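Local coordinates for envelope polyprotein (Puumala orthohantavirus, PDB 5FXU), which forms the glycosylated ectodomain of the hantaviral envelope glycoprotein Gn, part of the antigenic virus surface, and probably takes part in host-cell entry with its partner Gc, at residues I128-I131 and Q132-I135; P240-I243 and P244-D247. All coordinates share one frame; numbering follows the deposited sequence.

Interaction 1: residues I128-I131 and Q132-I135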
# COMPACT_ATOMS: atom_id res chain seq x y z
N ILE A 128 -3.61 5.79 -9.79
CA ILE A 128 -2.46 6.70 -9.88
C ILE A 128 -2.21 7.00 -11.33
O ILE A 128 -2.21 6.10 -12.16
CB ILE A 128 -1.20 6.02 -9.35
CG1 ILE A 128 -1.41 5.60 -7.89
CG2 ILE A 128 0.01 6.94 -9.43
CD1 ILE A 128 -0.37 4.61 -7.40
N GLY A 129 -1.95 8.25 -11.66
CA GLY A 129 -1.67 8.58 -13.03
C GLY A 129 -1.20 9.98 -13.31
O GLY A 129 -1.05 10.79 -12.41
N PRO A 130 -0.96 10.28 -14.58
CA PRO A 130 -0.37 11.60 -14.89
C PRO A 130 -1.35 12.73 -14.65
O PRO A 130 -2.58 12.58 -14.80
CB PRO A 130 0.03 11.49 -16.36
CG PRO A 130 -0.31 10.11 -16.78
CD PRO A 130 -1.23 9.49 -15.79
N ILE A 131 -0.80 13.88 -14.28
CA ILE A 131 -1.62 15.05 -14.00
C ILE A 131 -2.39 15.52 -15.26
O ILE A 131 -3.44 16.12 -15.11
CB ILE A 131 -0.78 16.17 -13.34
CG1 ILE A 131 -0.30 15.67 -11.96
CG2 ILE A 131 -1.59 17.44 -13.13
CD1 ILE A 131 0.77 16.49 -11.27
N GLN A 132 -1.92 15.18 -16.47
CA GLN A 132 -2.61 15.48 -17.74
C GLN A 132 -4.02 14.90 -17.82
O GLN A 132 -4.87 15.42 -18.54
CB GLN A 132 -1.83 14.97 -18.96
CG GLN A 132 -0.58 15.78 -19.33
CD GLN A 132 0.64 15.54 -18.41
OE1 GLN A 132 0.63 14.67 -17.49
NE2 GLN A 132 1.67 16.34 -18.62
N THR A 133 -4.27 13.81 -17.09
CA THR A 133 -5.60 13.21 -17.00
C THR A 133 -6.67 14.22 -16.56
O THR A 133 -7.80 14.15 -17.03
CB THR A 133 -5.62 12.02 -16.03
OG1 THR A 133 -4.49 11.20 -16.28
CG2 THR A 133 -6.86 11.16 -16.25
N CYS A 134 -6.29 15.13 -15.67
CA CYS A 134 -7.12 16.26 -15.26
C CYS A 134 -7.58 17.21 -16.39
O CYS A 134 -8.61 17.87 -16.26
CB CYS A 134 -6.38 17.06 -14.18
SG CYS A 134 -6.30 16.22 -12.56
N ILE A 135 -6.82 17.28 -17.48
CA ILE A 135 -7.22 18.04 -18.66
C ILE A 135 -8.21 17.21 -19.49
O ILE A 135 -9.19 17.75 -20.00
CB ILE A 135 -6.00 18.48 -19.52
CG1 ILE A 135 -5.12 19.42 -18.71
CG2 ILE A 135 -6.43 19.17 -20.81
CD1 ILE A 135 -3.70 19.49 -19.21
O HOH W 1 2.03 14.31 -14.85
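The pyrrolidine ring of P130 is met at two of its carbons by groups from the next turn of chain: the carboxamide of Q132 comes to CB oxygen first, with OE1 3.4 Å from it, while the hydroxyl of T133 meets the ring carbon CD, at 3.7 Å from OG1. The Q132 side chain reaches back because it bends at its second torsion (chi2 76°). There one water joins the amide to the backbone, accepting from I131 N at 2.9 Å and donating to Q132 OE1 at 3.0 Å. Strand 120-130 gives way here to the short helix 133-136 through a type I beta turn from P130 to T133. The carbonyl of P130 takes two bonds from T133, one from its N (3.1 Å to P130 O) and one from its hydroxyl. The latter is the shorter, with OG1 2.8 Å from P130 O and tilted 18° from the carbonyl plane; a chi1 of -46° sets OG1 beside the threonine's own backbone N and makes this double grip possible. One residue on, C134 N bonds to I131 O at 3.1 Å. The I131 side chain, whose CB points away from the turn, touches P10 and V20. Chemically, T133 is buried and its hydroxyl donates within the turn to P130 O, while the amide of I131 is satisfied by water; three hydrogen bonds hold the turn and the start of the next segment, and the C9-C134 disulfide ties the same piece of chain to C9.

Interaction 2: residues P240-I243 and P244-D247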
# COMPACT_ATOMS: atom_id res chain seq x y z
N PRO A 240 6.77 11.02 -7.01
CA PRO A 240 7.02 9.83 -6.20
C PRO A 240 8.16 10.01 -5.19
O PRO A 240 9.16 10.66 -5.48
CB PRO A 240 7.40 8.76 -7.23
CG PRO A 240 6.96 9.34 -8.55
CD PRO A 240 7.12 10.80 -8.42
N LEU A 241 7.96 9.48 -3.99
CA LEU A 241 8.93 9.52 -2.90
C LEU A 241 9.39 8.07 -2.64
O LEU A 241 8.57 7.20 -2.40
CB LEU A 241 8.24 10.09 -1.69
CG LEU A 241 8.93 9.96 -0.34
CD1 LEU A 241 10.25 10.70 -0.32
CD2 LEU A 241 7.98 10.47 0.73
N TYR A 242 10.69 7.85 -2.76
CA TYR A 242 11.32 6.56 -2.57
C TYR A 242 11.64 6.38 -1.08
O TYR A 242 12.24 7.26 -0.45
CB TYR A 242 12.59 6.52 -3.41
CG TYR A 242 13.35 5.20 -3.40
CD1 TYR A 242 14.19 4.84 -2.33
CD2 TYR A 242 13.27 4.31 -4.50
CE1 TYR A 242 14.90 3.63 -2.34
CE2 TYR A 242 13.99 3.12 -4.52
CZ TYR A 242 14.80 2.79 -3.45
OH TYR A 242 15.50 1.62 -3.48
N ILE A 243 11.25 5.25 -0.50
CA ILE A 243 11.53 4.93 0.91
C ILE A 243 12.39 3.66 0.93
O ILE A 243 11.94 2.64 0.44
CB ILE A 243 10.24 4.64 1.72
CG1 ILE A 243 9.20 5.76 1.57
CG2 ILE A 243 10.57 4.34 3.18
CD1 ILE A 243 9.59 7.07 2.19
N PRO A 244 13.61 3.70 1.49
CA PRO A 244 14.19 4.90 2.15
C PRO A 244 15.10 5.75 1.28
O PRO A 244 15.86 5.22 0.51
CB PRO A 244 14.98 4.31 3.31
CG PRO A 244 15.33 2.95 2.87
CD PRO A 244 14.43 2.50 1.75
N THR A 245 14.94 7.06 1.38
CA THR A 245 15.90 8.01 0.87
C THR A 245 16.55 8.59 2.14
O THR A 245 15.92 9.32 2.90
CB THR A 245 15.21 9.06 0.01
OG1 THR A 245 14.48 8.42 -1.05
CG2 THR A 245 16.26 10.02 -0.62
N LEU A 246 17.81 8.24 2.39
CA LEU A 246 18.39 8.39 3.75
C LEU A 246 18.46 9.80 4.32
O LEU A 246 18.23 9.98 5.53
CB LEU A 246 19.80 7.81 3.80
CG LEU A 246 20.03 6.33 3.70
CD1 LEU A 246 18.95 5.58 4.43
CD2 LEU A 246 20.19 5.83 2.27
N ASP A 247 18.77 10.76 3.46
CA ASP A 247 18.88 12.18 3.85
C ASP A 247 17.61 13.01 3.57
O ASP A 247 17.67 14.23 3.58
CB ASP A 247 20.09 12.80 3.13
CG ASP A 247 19.91 12.86 1.63
OD1 ASP A 247 19.19 11.99 1.07
OD2 ASP A 247 20.51 13.77 0.99
O HOH W 2 12.36 10.00 -3.08
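A cis-proline turn ends strand 237-243: the peptide bond between I243 and P244 is cis, and the chain reverses from Y242 to T245 with backbone angles that fit a type VIb turn. The bond across it comes from a side chain. T245 OG1 donates to Y242 O at 2.6 Å, from 38° above the carbonyl plane, whereas T245 N is badly aimed for a bond to that oxygen and is hydrogen-bonded to S251 OG of helix 249-260. The phenol ring of Y242, with CG anti to the backbone N (chi1 -176°), presents an edge to the turn: CD1 is 3.3 Å from P244 O, and CE1 packs at 4.3 Å against P244 CD. Y229 stacks on this ring. A water accepts from Y242 N at 2.7 Å and donates only weakly to T245 OG1. I243 packs on V254 and L255, and P244 on L255 and L208, joining the turn to two helices. A threonine hydroxyl bridging the turn where the main-chain bond is missing accords with type VIb geometry, whose defining feature is the cis proline rather than a backbone hydrogen bond.

Overall arrangement
Interaction 1 comes first along the chain and closes before interaction 2 opens, with their centres 23 Å apart and nearest atoms about 7 Å apart, so the two do not touch. Both lie where the chain passes from a strand toward a helix: interaction 1 leads from strand 120-130 into helix 133-136, and interaction 2 from strand 237-243 towards helix 249-260. The two strands are not direct neighbours, but each pairs antiparallel with strand 19-30, which lies between them. Both contacts belong to the Gn head, and their centres are about 20 Å and 16 Å from the centre of the chain. They are two places where the chain leaves strands that flank 19-30 in this mostly beta ectodomain.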